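PDB 6WB6: transferrin from Manduca sexta, which transports iron, binding a single ferric ion per molecule together with carbonate. Local coordinates for residues Q76-D81 against Q274-H279; K292-A297 against V321-P326. One frame throughout, in Å; residues are numbered along the deposited sequence.

Contact 1. Residues Q76-D81 against Q274-H279; sequences QEYRTD and QGLIGH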
loop_
_atom_site.group_PDB
_atom_site.type_symbol
_atom_site.label_atom_id
_atom_site.label_comp_id
_atom_site.label_asym_id
_atom_site.label_seq_id
_atom_site.Cartn_x
_atom_site.Cartn_y
_atom_site.Cartn_z
ATOM N N GLN A 76 -5.628 -15.296 23.839
ATOM C CA GLN A 76 -4.749 -16.295 23.246
ATOM C C GLN A 76 -3.543 -15.632 22.603
ATOM O O GLN A 76 -3.697 -14.671 21.837
ATOM C CB GLN A 76 -5.500 -17.118 22.196
ATOM C CG GLN A 76 -4.845 -18.438 21.887
ATOM C CD GLN A 76 -5.415 -19.519 22.737
ATOM O OE1 GLN A 76 -6.075 -20.430 22.238
ATOM N NE2 GLN A 76 -5.200 -19.415 24.042
ATOM N N GLU A 77 -2.357 -16.159 22.896
ATOM C CA GLU A 77 -1.117 -15.712 22.269
ATOM C C GLU A 77 -0.578 -16.802 21.357
ATOM O O GLU A 77 -0.546 -17.982 21.728
ATOM C CB GLU A 77 -0.049 -15.356 23.311
ATOM C CG GLU A 77 -0.289 -14.058 24.028
ATOM C CD GLU A 77 0.700 -13.834 25.146
ATOM O OE1 GLU A 77 0.299 -13.294 26.185
ATOM O OE2 GLU A 77 1.876 -14.223 24.996
ATOM N N TYR A 78 -0.171 -16.402 20.166
ATOM C CA TYR A 78 0.590 -17.250 19.257
ATOM C C TYR A 78 2.082 -17.008 19.469
ATOM O O TYR A 78 2.571 -15.884 19.287
ATOM C CB TYR A 78 0.212 -16.946 17.810
ATOM C CG TYR A 78 -1.200 -17.319 17.408
ATOM C CD1 TYR A 78 -1.976 -18.163 18.202
ATOM C CD2 TYR A 78 -1.754 -16.826 16.233
ATOM C CE1 TYR A 78 -3.262 -18.510 17.828
ATOM C CE2 TYR A 78 -3.040 -17.173 15.844
ATOM C CZ TYR A 78 -3.790 -18.006 16.648
ATOM O OH TYR A 78 -5.071 -18.363 16.280
ATOM N N ARG A 79 2.806 -18.056 19.845
ATOM C CA ARG A 79 4.217 -17.954 20.170
ATOM C C ARG A 79 5.007 -18.903 19.271
ATOM O O ARG A 79 4.450 -19.569 18.404
ATOM C CB ARG A 79 4.430 -18.256 21.654
ATOM C CG ARG A 79 3.576 -17.383 22.552
ATOM C CD ARG A 79 3.853 -17.663 24.006
ATOM N NE ARG A 79 3.306 -16.639 24.884
ATOM C CZ ARG A 79 3.373 -16.709 26.208
ATOM N NH1 ARG A 79 3.953 -17.743 26.798
ATOM N NH2 ARG A 79 2.878 -15.753 26.944
ATOM N N THR A 80 6.321 -18.954 19.472
ATOM C CA THR A 80 7.162 -19.883 18.733
ATOM C C THR A 80 7.423 -21.108 19.595
ATOM O O THR A 80 7.348 -21.056 20.824
ATOM C CB THR A 80 8.499 -19.258 18.351
ATOM O OG1 THR A 80 9.114 -18.772 19.543
ATOM C CG2 THR A 80 8.325 -18.133 17.319
ATOM N N ASP A 81 7.753 -22.214 18.929
ATOM C CA ASP A 81 8.212 -23.394 19.653
ATOM C C ASP A 81 9.586 -23.158 20.251
ATOM O O ASP A 81 9.917 -23.747 21.284
ATOM C CB ASP A 81 8.194 -24.599 18.717
ATOM C CG ASP A 81 6.777 -25.131 18.494
ATOM O OD1 ASP A 81 6.055 -25.357 19.490
ATOM O OD2 ASP A 81 6.371 -25.310 17.335
ATOM N N GLN A 274 1.375 -12.007 18.314
ATOM C CA GLN A 274 0.031 -12.037 17.783
ATOM C C GLN A 274 -0.797 -13.042 18.568
ATOM O O GLN A 274 -0.276 -13.830 19.373
ATOM C CB GLN A 274 0.018 -12.449 16.320
ATOM C CG GLN A 274 1.062 -11.836 15.457
ATOM C CD GLN A 274 1.496 -12.813 14.416
ATOM O OE1 GLN A 274 1.916 -13.915 14.741
ATOM N NE2 GLN A 274 1.355 -12.439 13.154
ATOM N N GLY A 275 -2.102 -13.038 18.305
ATOM C CA GLY A 275 -2.971 -14.021 18.923
ATOM C C GLY A 275 -4.424 -13.872 18.521
ATOM O O GLY A 275 -4.725 -13.490 17.389
ATOM N N LEU A 276 -5.331 -14.188 19.437
ATOM C CA LEU A 276 -6.765 -14.129 19.182
ATOM C C LEU A 276 -7.390 -13.128 20.135
ATOM O O LEU A 276 -7.028 -13.069 21.314
ATOM C CB LEU A 276 -7.450 -15.483 19.377
ATOM C CG LEU A 276 -6.868 -16.683 18.642
ATOM C CD1 LEU A 276 -7.454 -17.976 19.235
ATOM C CD2 LEU A 276 -7.164 -16.528 17.153
ATOM N N ILE A 277 -8.325 -12.355 19.611
ATOM C CA ILE A 277 -9.086 -11.387 20.381
ATOM C C ILE A 277 -10.553 -11.804 20.311
ATOM O O ILE A 277 -11.010 -12.321 19.288
ATOM C CB ILE A 277 -8.843 -9.964 19.823
ATOM C CG1 ILE A 277 -9.064 -8.882 20.897
ATOM C CG2 ILE A 277 -9.694 -9.739 18.593
ATOM C CD1 ILE A 277 -8.892 -7.430 20.383
ATOM N N GLY A 278 -11.280 -11.619 21.406
ATOM C CA GLY A 278 -12.707 -11.871 21.399
ATOM C C GLY A 278 -13.432 -10.931 22.338
ATOM O O GLY A 278 -12.820 -10.206 23.127
ATOM N N HIS A 279 -14.760 -10.935 22.236
ATOM C CA HIS A 279 -15.523 -10.112 23.148
ATOM C C HIS A 279 -15.515 -10.726 24.537
ATOM O O HIS A 279 -15.190 -11.898 24.734
ATOM C CB HIS A 279 -16.949 -9.916 22.659
ATOM C CG HIS A 279 -17.692 -11.189 22.418
ATOM N ND1 HIS A 279 -18.178 -11.973 23.437
ATOM C CD2 HIS A 279 -18.041 -11.803 21.266
ATOM C CE1 HIS A 279 -18.786 -13.028 22.922
ATOM N NE2 HIS A 279 -18.718 -12.949 21.607
#
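Gln-274 O takes two groups from the facing strand. Tyr-78 N donates the short, fairly straight hydrogen bond, 2.7 Å from Gln-274 O. Glu-77 CA adds a weaker C-H contact to the same oxygen. Two residues along each strand, Leu-276 N donates to Gln-76 O at 2.9 Å. The strands run antiparallel, with Gln-76 and Leu-276 as a hydrogen-bonded pair and Glu-77 and Gly-275 as a non-hydrogen-bonded pair. With CG anti to its carbonyl carbon (chi1 -67°), Tyr-78 lays its ring over Gly-275. Gly-275 CA sits 4.1 Å from the centroid of the Tyr-78 ring, a CH-pi contact on one face. The hydroxyl end reaches Leu-276, with Tyr-78 CZ 3.7 Å from Leu-276 CD2. Leu-276 CD1 packs alongside Gln-76 CB at 3.6 Å. Tyr-78 OH hydrogen-bonds to Leu-312 O. With an alanine here, Gly-275 CA would probably lose its cover on that side and Leu-312 O its hydroxyl partner. Beyond the strand pair, Gln-274 NE2 donates to Asp-57 OD1; Asp-57 is a predicted iron ligand, but here Tyr-90 and Tyr-204 hold the iron. The polar join is thus made by backbone, and Gly-275 suits it, because a side chain there would run into Gln-76 O.

Contact 2. Residues K292-A297 against V321-P326; sequences KVKQLA and VADNIP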
loop_
_atom_site.group_PDB
_atom_site.type_symbol
_atom_site.label_atom_id
_atom_site.label_comp_id
_atom_site.label_asym_id
_atom_site.label_seq_id
_atom_site.Cartn_x
_atom_site.Cartn_y
_atom_site.Cartn_z
ATOM N N LYS A 292 -9.554 -26.192 21.416
ATOM C CA LYS A 292 -9.842 -26.364 19.999
ATOM C C LYS A 292 -8.785 -25.698 19.121
ATOM O O LYS A 292 -8.262 -26.310 18.185
ATOM C CB LYS A 292 -11.220 -25.797 19.677
ATOM C CG LYS A 292 -11.577 -25.924 18.223
ATOM C CD LYS A 292 -12.048 -27.314 17.865
ATOM C CE LYS A 292 -12.375 -27.359 16.399
ATOM N NZ LYS A 292 -12.725 -28.697 15.938
ATOM N N VAL A 293 -8.497 -24.425 19.368
ATOM C CA VAL A 293 -7.486 -23.731 18.572
ATOM C C VAL A 293 -6.133 -24.430 18.693
ATOM O O VAL A 293 -5.445 -24.667 17.693
ATOM C CB VAL A 293 -7.408 -22.253 18.993
ATOM C CG1 VAL A 293 -6.314 -21.539 18.209
ATOM C CG2 VAL A 293 -8.746 -21.598 18.733
ATOM N N LYS A 294 -5.731 -24.773 19.919
ATOM C CA LYS A 294 -4.474 -25.498 20.102
ATOM C C LYS A 294 -4.430 -26.758 19.256
ATOM O O LYS A 294 -3.384 -27.110 18.702
ATOM C CB LYS A 294 -4.265 -25.835 21.587
ATOM C CG LYS A 294 -3.883 -24.649 22.465
ATOM C CD LYS A 294 -3.744 -25.008 23.956
ATOM C CE LYS A 294 -2.829 -26.238 24.214
ATOM N NZ LYS A 294 -1.433 -26.120 23.688
ATOM N N GLN A 295 -5.567 -27.456 19.135
ATOM C CA GLN A 295 -5.578 -28.714 18.389
ATOM C C GLN A 295 -5.474 -28.479 16.891
ATOM O O GLN A 295 -4.761 -29.206 16.193
ATOM C CB GLN A 295 -6.842 -29.513 18.726
ATOM C CG GLN A 295 -6.675 -30.307 19.988
ATOM C CD GLN A 295 -7.979 -30.800 20.551
ATOM O OE1 GLN A 295 -8.997 -30.845 19.848
ATOM N NE2 GLN A 295 -7.964 -31.169 21.830
ATOM N N LEU A 296 -6.189 -27.473 16.378
ATOM C CA LEU A 296 -6.055 -27.099 14.979
ATOM C C LEU A 296 -4.631 -26.661 14.664
ATOM O O LEU A 296 -4.098 -26.982 13.591
ATOM C CB LEU A 296 -7.043 -25.967 14.638
ATOM C CG LEU A 296 -8.529 -26.336 14.680
ATOM C CD1 LEU A 296 -9.441 -25.082 14.664
ATOM C CD2 LEU A 296 -8.825 -27.238 13.494
ATOM N N ALA A 297 -4.012 -25.902 15.578
ATOM C CA ALA A 297 -2.628 -25.466 15.377
ATOM C C ALA A 297 -1.703 -26.662 15.256
ATOM O O ALA A 297 -0.875 -26.738 14.342
ATOM C CB ALA A 297 -2.174 -24.569 16.529
ATOM N N VAL A 321 0.425 -22.198 20.461
ATOM C CA VAL A 321 -0.681 -21.506 21.105
ATOM C C VAL A 321 -0.450 -21.571 22.607
ATOM O O VAL A 321 -0.284 -22.655 23.169
ATOM C CB VAL A 321 -2.015 -22.139 20.698
ATOM C CG1 VAL A 321 -3.206 -21.395 21.301
ATOM C CG2 VAL A 321 -2.099 -22.154 19.188
ATOM N N ALA A 322 -0.377 -20.409 23.247
ATOM C CA ALA A 322 -0.208 -20.303 24.688
ATOM C C ALA A 322 -1.402 -19.583 25.293
ATOM O O ALA A 322 -1.777 -18.498 24.825
ATOM C CB ALA A 322 1.067 -19.544 25.022
ATOM N N ASP A 323 -2.000 -20.175 26.330
ATOM C CA ASP A 323 -3.068 -19.487 27.052
ATOM C C ASP A 323 -2.418 -18.482 27.987
ATOM O O ASP A 323 -1.440 -18.804 28.670
ATOM C CB ASP A 323 -3.962 -20.435 27.866
ATOM C CG ASP A 323 -4.560 -21.567 27.042
ATOM O OD1 ASP A 323 -5.141 -21.311 25.958
ATOM O OD2 ASP A 323 -4.458 -22.725 27.511
ATOM N N ASN A 324 -2.955 -17.272 28.014
ATOM C CA ASN A 324 -2.455 -16.224 28.878
ATOM C C ASN A 324 -3.480 -15.951 29.960
ATOM O O ASN A 324 -4.567 -16.527 29.989
ATOM C CB ASN A 324 -2.145 -14.954 28.079
ATOM C CG ASN A 324 -3.167 -14.695 26.989
ATOM O OD1 ASN A 324 -3.511 -15.605 26.237
ATOM N ND2 ASN A 324 -3.657 -13.457 26.896
ATOM N N ILE A 325 -3.111 -15.064 30.863
ATOM C CA ILE A 325 -4.068 -14.497 31.801
ATOM C C ILE A 325 -4.844 -13.487 30.959
ATOM O O ILE A 325 -4.292 -12.438 30.601
ATOM C CB ILE A 325 -3.360 -13.887 33.024
ATOM C CG1 ILE A 325 -2.505 -14.963 33.721
ATOM C CG2 ILE A 325 -4.369 -13.315 33.997
ATOM C CD1 ILE A 325 -1.554 -14.432 34.778
ATOM N N PRO A 326 -6.102 -13.790 30.557
ATOM C CA PRO A 326 -6.811 -12.895 29.632
ATOM C C PRO A 326 -6.582 -11.438 29.987
ATOM O O PRO A 326 -6.549 -11.084 31.170
ATOM C CB PRO A 326 -8.278 -13.303 29.807
ATOM C CG PRO A 326 -8.218 -14.733 30.212
ATOM C CD PRO A 326 -6.978 -14.869 31.051
#
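This contact is a helix-on-sheet packing in the first transferrin lobe. Helix 286-300 lies over an antiparallel four-stranded sheet, and strand 320-327 forms one border of that sheet. The short segments run nearly antiparallel, at 163°, and their axes come within 8.8 Å. No hydrogen bond crosses between them, so the join is mainly apolar. Val-321 is its centre: the bond to its CB heads for the helix, and both methyls touch it. One branch, Val-321 CG2, touches Ala-297 CB at 3.6 Å. The same methyl lies farther from Val-293 CG1, at 4.4 Å. Val-293 and Ala-297 stand one helical turn apart, and Ala-297 N hydrogen-bonds to Val-293 O at 2.8 Å. They therefore present one strip of the helix to the valine. The small alanine lets the methyl come close.

The other branch of Val-321 meets an aliphatic stem. Lys-294 CG lies 3.5 Å from Val-321 CG1, and the two side chains cross at a slant. The lysine chain then bends at its last two torsions (chi3 51°, chi4 58°). This brings Lys-294 NZ near Val-321 O, at 3.7 Å, without a hydrogen bond. Asp-323 lies beside this curl, with its OD1 accepting a hydrogen bond from Gln-76 NE2 of the neighbouring strand. On another side of the helix, Lys-292 and Leu-296 pack on Leu-31 of strand 31-36. The helix thus bridges this sheet and strand 31-36. Two opposite charges come near each other here without touching. Lys-294 NZ remains 5.9 Å from Asp-323 OD2, while Lys-294 CD approaches that oxygen to 4.3 Å.

The centres of contacts 1 and 2 lie about 7 Å apart, and both reach the same sheet. Its strand order is 53-56, 275-279, 72-79, 320-327. Contact 1 joins the two middle strands; contact 2 sets a helix against the border strand. Glu-77 O and Ala-322 N, 2.9 Å apart, tie strand 72-79 to strand 320-327. Along the chain contact 1 closes first. Strand 275-279 leads into helix 286-300, and strand 320-327 follows. Val-293 of that helix also touches Gln-76, Tyr-78 and Leu-276, so Val-293 packs on side chains of both contacts. The same strand order recurs in the second half of the chain, consistent with the two-lobed transferrin repeat.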